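Long-range contacts in Sel1 repeat family protein (Pseudomonas aeruginosa, PDB 6LCH), which probably acts as an immunity protein of the type VI secretion system, neutralising the toxic phospholipase effector PldB through its Sel1-repeat fold: residues Arg29-Leu34 and Pro44-Leu49; Asp25-Glu30 and Ser51-Arg56. One frame throughout, in Å; residues are numbered along the deposited sequence.

Interaction 1. Residues Arg29-Leu34 and Pro44-Leu49; sequences REAATL and PRIVGL
E30 and R45 form a salt bridge along one margin of an antiparallel helix pair, of the kind from which Sel1 repeats, members of the TPR clan, are built. A single carboxylate oxygen does the work: E30 OE2 lies 3.3 Å from R45 NE and 3.4 Å from R45 NH2, near the plane of the guanidinium at its edge. Both hydrogen bonds are weak and bent, the straighter of them 145° at the hydrogen, and the carboxylate plane is turned 43° from the guanidinium. The two side chains meet at about a right angle, each extended with CG anti to the backbone N, which carries both charged ends to the solvent-facing margin, where R45 is exposed. The pair is therefore better read as a loose electrostatic link than as a fixed one.

Beneath the charges the packing becomes apolar. L34 CD1 rests against the aliphatic part of R45, 3.8 Å from R45 CD, and the methylene E30 CG touches L49 CD1 at 3.6 Å, so the stems of both charged residues take part in the hydrophobic seam. The short helical segments run at 152° to one another with axes 8.6 Å apart, consistent with the small A31 at the closest point, where A31 CA is 4.8 Å from I46 CA. A31 CB turns toward the partner helix and sits 3.7 Å from L49 CB, with I46 O beside it; Y50 also packs on this alanine. At the far end, where P42 adds to the cover of L34, I46 points its CG1 branch at L34: I46 CG1 meets L34 CB, and I46 CD1 reaches to 3.7 Å from the backbone oxygen L34 O.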
loop_
_atom_site.group_PDB
_atom_site.type_symbol
_atom_site.label_atom_id
_atom_site.label_comp_id
_atom_site.label_asym_id
_atom_site.label_seq_id
_atom_site.Cartn_x
_atom_site.Cartn_y
_atom_site.Cartn_z
ATOM N N ARG A 29 9.186 -6.277 15.598
ATOM C CA ARG A 29 10.123 -6.497 14.501
ATOM C C ARG A 29 10.682 -7.918 14.500
ATOM O O ARG A 29 10.993 -8.455 13.430
ATOM C CB ARG A 29 11.254 -5.472 14.567
ATOM C CG ARG A 29 10.876 -4.108 14.019
ATOM C CD ARG A 29 12.054 -3.144 14.042
ATOM N NE ARG A 29 12.275 -2.572 15.369
ATOM C CZ ARG A 29 13.307 -2.872 16.151
ATOM N NH1 ARG A 29 14.225 -3.741 15.742
ATOM N NH2 ARG A 29 13.426 -2.303 17.342
ATOM N N GLU A 30 10.824 -8.545 15.672
ATOM C CA GLU A 30 11.213 -9.953 15.692
ATOM C C GLU A 30 10.099 -10.833 15.143
ATOM O O GLU A 30 10.356 -11.764 14.367
ATOM C CB GLU A 30 11.585 -10.401 17.110
ATOM C CG GLU A 30 11.738 -11.921 17.232
ATOM C CD GLU A 30 12.264 -12.380 18.584
ATOM O OE1 GLU A 30 12.702 -11.530 19.386
ATOM O OE2 GLU A 30 12.242 -13.604 18.840
ATOM N N ALA A 31 8.854 -10.555 15.540
ATOM C CA ALA A 31 7.730 -11.327 15.021
ATOM C C ALA A 31 7.592 -11.143 13.517
ATOM O O ALA A 31 7.364 -12.114 12.785
ATOM C CB ALA A 31 6.440 -10.922 15.733
ATOM N N ALA A 32 7.732 -9.902 13.039
ATOM C CA ALA A 32 7.637 -9.642 11.607
ATOM C C ALA A 32 8.715 -10.391 10.836
ATOM O O ALA A 32 8.457 -10.911 9.744
ATOM C CB ALA A 32 7.730 -8.139 11.339
ATOM N N THR A 33 9.931 -10.456 11.386
ATOM C CA THR A 33 11.011 -11.180 10.723
ATOM C C THR A 33 10.741 -12.678 10.706
ATOM O O THR A 33 10.948 -13.342 9.682
ATOM C CB THR A 33 12.344 -10.888 11.413
ATOM O OG1 THR A 33 12.655 -9.497 11.283
ATOM C CG2 THR A 33 13.463 -11.712 10.797
ATOM N N LEU A 34 10.274 -13.227 11.828
ATOM C CA LEU A 34 9.974 -14.651 11.889
ATOM C C LEU A 34 8.841 -15.046 10.953
ATOM O O LEU A 34 8.715 -16.228 10.630
ATOM C CB LEU A 34 9.624 -15.060 13.321
ATOM C CG LEU A 34 10.762 -15.037 14.346
ATOM C CD1 LEU A 34 10.247 -15.398 15.728
ATOM C CD2 LEU A 34 11.883 -15.976 13.928
ATOM N N PRO A 44 3.070 -20.039 17.232
ATOM C CA PRO A 44 2.827 -19.676 18.638
ATOM C C PRO A 44 3.751 -18.581 19.138
ATOM O O PRO A 44 3.313 -17.697 19.888
ATOM C CB PRO A 44 3.047 -21.000 19.382
ATOM C CG PRO A 44 2.702 -22.041 18.380
ATOM C CD PRO A 44 3.187 -21.500 17.066
ATOM N N ARG A 45 5.020 -18.601 18.726
ATOM C CA ARG A 45 5.934 -17.537 19.130
ATOM C C ARG A 45 5.604 -16.223 18.431
ATOM O O ARG A 45 5.626 -15.159 19.060
ATOM C CB ARG A 45 7.376 -17.943 18.848
ATOM C CG ARG A 45 8.376 -16.828 19.093
ATOM C CD ARG A 45 9.801 -17.323 18.938
ATOM N NE ARG A 45 10.759 -16.468 19.637
ATOM C CZ ARG A 45 10.911 -16.431 20.957
ATOM N NH1 ARG A 45 10.176 -17.212 21.740
ATOM N NH2 ARG A 45 11.808 -15.616 21.498
ATOM N N ILE A 46 5.309 -16.276 17.129
ATOM C CA ILE A 46 4.967 -15.061 16.392
ATOM C C ILE A 46 3.772 -14.374 17.038
ATOM O O ILE A 46 3.778 -13.159 17.262
ATOM C CB ILE A 46 4.701 -15.389 14.911
ATOM C CG1 ILE A 46 5.987 -15.852 14.228
ATOM C CG2 ILE A 46 4.127 -14.187 14.184
ATOM C CD1 ILE A 46 5.751 -16.473 12.875
ATOM N N VAL A 47 2.733 -15.150 17.359
ATOM C CA VAL A 47 1.548 -14.596 18.009
ATOM C C VAL A 47 1.911 -14.015 19.369
ATOM O O VAL A 47 1.441 -12.934 19.745
ATOM C CB VAL A 47 0.449 -15.669 18.127
ATOM C CG1 VAL A 47 -0.675 -15.190 19.039
ATOM C CG2 VAL A 47 -0.094 -16.044 16.752
ATOM N N GLY A 48 2.763 -14.715 20.122
ATOM C CA GLY A 48 3.162 -14.218 21.430
ATOM C C GLY A 48 3.799 -12.844 21.357
ATOM O O GLY A 48 3.381 -11.915 22.049
ATOM N N LEU A 49 4.807 -12.694 20.495
ATOM C CA LEU A 49 5.481 -11.409 20.344
ATOM C C LEU A 49 4.511 -10.327 19.886
ATOM O O LEU A 49 4.433 -9.251 20.493
ATOM C CB LEU A 49 6.635 -11.540 19.354
ATOM C CG LEU A 49 7.780 -12.445 19.796
ATOM C CD1 LEU A 49 8.521 -12.974 18.585
ATOM C CD2 LEU A 49 8.718 -11.686 20.719
#

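Interaction 2. Residues Asp25-Glu30 and Ser51-Arg56; sequences DAWYRE and SKAAER
The end of helix 43-55 packs against the middle of helix 22-34 in the N-terminal antiparallel helical hairpin of this Sel1-repeat protein, whose second helix overlaps a Sel1 repeat, and W27 has the largest share of the contact. Its indole reaches across to the last turn of the partner helix and is met there by K52, the backbone at A53 and R56. K52 CB lies over one face, 3.9 Å from the centroid of the six-membered ring and 25° off its normal, a CH-pi contact displaced toward the rim. The lysine chain then bends at chi3 (-81°), bringing K52 NZ over the same face, 4.8 Å from the centroid of the five-membered ring; this is a cation-pi interaction at rather long range. One residue thus covers both rings of the indole, its methylene lying over one and its ammonium over the other.

The benzene end of the indole reaches the backbone, with W27 CZ3 3.3 Å from K52 O. Beyond it R56 arrives crosswise: R56 CD is 3.4 Å from W27 CZ3, while the guanidinium plane stands 83° from that of the ring. The arginine therefore uses its aliphatic stem here, and its R56 NE is held by a salt bridge to D21. A53 packs between the helices, its CB 4.1 Å from W27 CB and 4.2 Å from Y28 CB. No hydrogen bond joins the two segments, whose axes pass at 8.2 Å. Within helix 22-34, D25 OD2 takes a straight salt-bridge hydrogen bond of 2.6 Å from R29 NE, which approaches from above the carboxylate plane.

Helix 59-70 closes the arrangement: Y28 lies on its K60 and N64, A61 packs against A53, and H58, just ahead of that helix, stacks its ring with Y28 and hydrogen-bonds D25.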
loop_
_atom_site.group_PDB
_atom_site.type_symbol
_atom_site.label_atom_id
_atom_site.label_comp_id
_atom_site.label_asym_id
_atom_site.label_seq_id
_atom_site.Cartn_x
_atom_site.Cartn_y
_atom_site.Cartn_z
ATOM N N ASP A 25 8.264 -2.387 20.105
ATOM C CA ASP A 25 8.682 -2.416 18.708
ATOM C C ASP A 25 9.724 -3.497 18.457
ATOM O O ASP A 25 9.809 -4.032 17.346
ATOM C CB ASP A 25 9.225 -1.048 18.293
ATOM C CG ASP A 25 9.421 -0.930 16.793
ATOM O OD1 ASP A 25 8.411 -0.895 16.060
ATOM O OD2 ASP A 25 10.583 -0.861 16.351
ATOM N N ALA A 26 10.524 -3.828 19.471
ATOM C CA ALA A 26 11.476 -4.925 19.337
ATOM C C ALA A 26 10.757 -6.263 19.229
ATOM O O ALA A 26 11.133 -7.110 18.411
ATOM C CB ALA A 26 12.448 -4.921 20.519
ATOM N N TRP A 27 9.722 -6.472 20.046
ATOM C CA TRP A 27 8.901 -7.670 19.898
ATOM C C TRP A 27 8.279 -7.732 18.513
ATOM O O TRP A 27 8.250 -8.793 17.878
ATOM C CB TRP A 27 7.787 -7.688 20.942
ATOM C CG TRP A 27 8.233 -7.868 22.334
ATOM C CD1 TRP A 27 9.330 -8.550 22.769
ATOM C CD2 TRP A 27 7.579 -7.366 23.498
ATOM N NE1 TRP A 27 9.404 -8.495 24.141
ATOM C CE2 TRP A 27 8.339 -7.771 24.611
ATOM C CE3 TRP A 27 6.426 -6.604 23.708
ATOM C CZ2 TRP A 27 7.980 -7.448 25.911
ATOM C CZ3 TRP A 27 6.072 -6.284 24.997
ATOM C CH2 TRP A 27 6.847 -6.703 26.084
ATOM N N TYR A 28 7.768 -6.597 18.041
ATOM C CA TYR A 28 7.063 -6.549 16.767
ATOM C C TYR A 28 7.995 -6.879 15.610
ATOM O O TYR A 28 7.644 -7.668 14.723
ATOM C CB TYR A 28 6.443 -5.167 16.584
ATOM C CG TYR A 28 6.139 -4.816 15.151
ATOM C CD1 TYR A 28 6.981 -3.981 14.426
ATOM C CD2 TYR A 28 5.008 -5.312 14.525
ATOM C CE1 TYR A 28 6.702 -3.654 13.121
ATOM C CE2 TYR A 28 4.726 -4.997 13.213
ATOM C CZ TYR A 28 5.576 -4.168 12.519
ATOM O OH TYR A 28 5.292 -3.846 11.214
ATOM N N ARG A 29 9.186 -6.277 15.598
ATOM C CA ARG A 29 10.123 -6.497 14.501
ATOM C C ARG A 29 10.682 -7.918 14.500
ATOM O O ARG A 29 10.993 -8.455 13.430
ATOM C CB ARG A 29 11.254 -5.472 14.567
ATOM C CG ARG A 29 10.876 -4.108 14.019
ATOM C CD ARG A 29 12.054 -3.144 14.042
ATOM N NE ARG A 29 12.275 -2.572 15.369
ATOM C CZ ARG A 29 13.307 -2.872 16.151
ATOM N NH1 ARG A 29 14.225 -3.741 15.742
ATOM N NH2 ARG A 29 13.426 -2.303 17.342
ATOM N N GLU A 30 10.824 -8.545 15.672
ATOM C CA GLU A 30 11.213 -9.953 15.692
ATOM C C GLU A 30 10.099 -10.833 15.143
ATOM O O GLU A 30 10.356 -11.764 14.367
ATOM C CB GLU A 30 11.585 -10.401 17.110
ATOM C CG GLU A 30 11.738 -11.921 17.232
ATOM C CD GLU A 30 12.264 -12.380 18.584
ATOM O OE1 GLU A 30 12.702 -11.530 19.386
ATOM O OE2 GLU A 30 12.242 -13.604 18.840
ATOM N N SER A 51 1.257 -10.155 20.120
ATOM C CA SER A 51 0.282 -9.811 21.150
ATOM C C SER A 51 0.928 -9.016 22.275
ATOM O O SER A 51 0.366 -8.017 22.741
ATOM C CB SER A 51 -0.379 -11.077 21.693
ATOM O OG SER A 51 -0.849 -11.894 20.635
ATOM N N LYS A 52 2.111 -9.449 22.721
ATOM C CA LYS A 52 2.851 -8.703 23.734
ATOM C C LYS A 52 3.058 -7.256 23.307
ATOM O O LYS A 52 2.873 -6.328 24.104
ATOM C CB LYS A 52 4.201 -9.375 23.996
ATOM C CG LYS A 52 4.157 -10.548 24.965
ATOM C CD LYS A 52 5.544 -11.172 25.141
ATOM C CE LYS A 52 5.884 -12.132 24.004
ATOM N NZ LYS A 52 7.300 -12.612 24.037
ATOM N N ALA A 53 3.431 -7.043 22.044
ATOM C CA ALA A 53 3.584 -5.682 21.550
ATOM C C ALA A 53 2.238 -4.967 21.497
ATOM O O ALA A 53 2.150 -3.776 21.817
ATOM C CB ALA A 53 4.248 -5.699 20.175
ATOM N N ALA A 54 1.179 -5.686 21.113
ATOM C CA ALA A 54 -0.141 -5.069 20.992
ATOM C C ALA A 54 -0.665 -4.604 22.343
ATOM O O ALA A 54 -1.318 -3.559 22.437
ATOM C CB ALA A 54 -1.121 -6.052 20.354
ATOM N N GLU A 55 -0.404 -5.376 23.402
ATOM C CA GLU A 55 -0.849 -4.992 24.736
ATOM C C GLU A 55 -0.111 -3.772 25.261
ATOM O O GLU A 55 -0.618 -3.099 26.163
ATOM C CB GLU A 55 -0.673 -6.149 25.724
ATOM C CG GLU A 55 -1.297 -7.471 25.313
ATOM C CD GLU A 55 -2.617 -7.314 24.588
ATOM O OE1 GLU A 55 -2.753 -7.885 23.485
ATOM O OE2 GLU A 55 -3.522 -6.631 25.118
ATOM N N ARG A 56 1.080 -3.484 24.741
ATOM C CA ARG A 56 1.791 -2.271 25.121
ATOM C C ARG A 56 1.428 -1.083 24.242
ATOM O O ARG A 56 1.978 0.003 24.439
ATOM C CB ARG A 56 3.306 -2.504 25.080
ATOM C CG ARG A 56 3.834 -3.283 26.261
ATOM C CD ARG A 56 5.352 -3.264 26.320
ATOM N NE ARG A 56 5.917 -1.996 26.781
ATOM C CZ ARG A 56 5.988 -1.626 28.058
ATOM N NH1 ARG A 56 5.520 -2.419 29.011
ATOM N NH2 ARG A 56 6.529 -0.463 28.382
#

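Interactions 1 and 2 are successive levels of one interface, that between helix 22-34 and helix 43-55, with centres about 8 Å apart. Because the helices run antiparallel, the order is nested: interaction 2 joins the earlier part of the first helix to the end of the second, while interaction 1 joins the end of the first to the early turns of the second, nearer the connecting loop. The segments overlap at R29 and E30, though E30 makes its contact only in interaction 1, and the levels touch where L49 CB lies 3.5 Å from W27 O. Both lie about 22 Å from the chain centre, toward one end of the elongated helical fold.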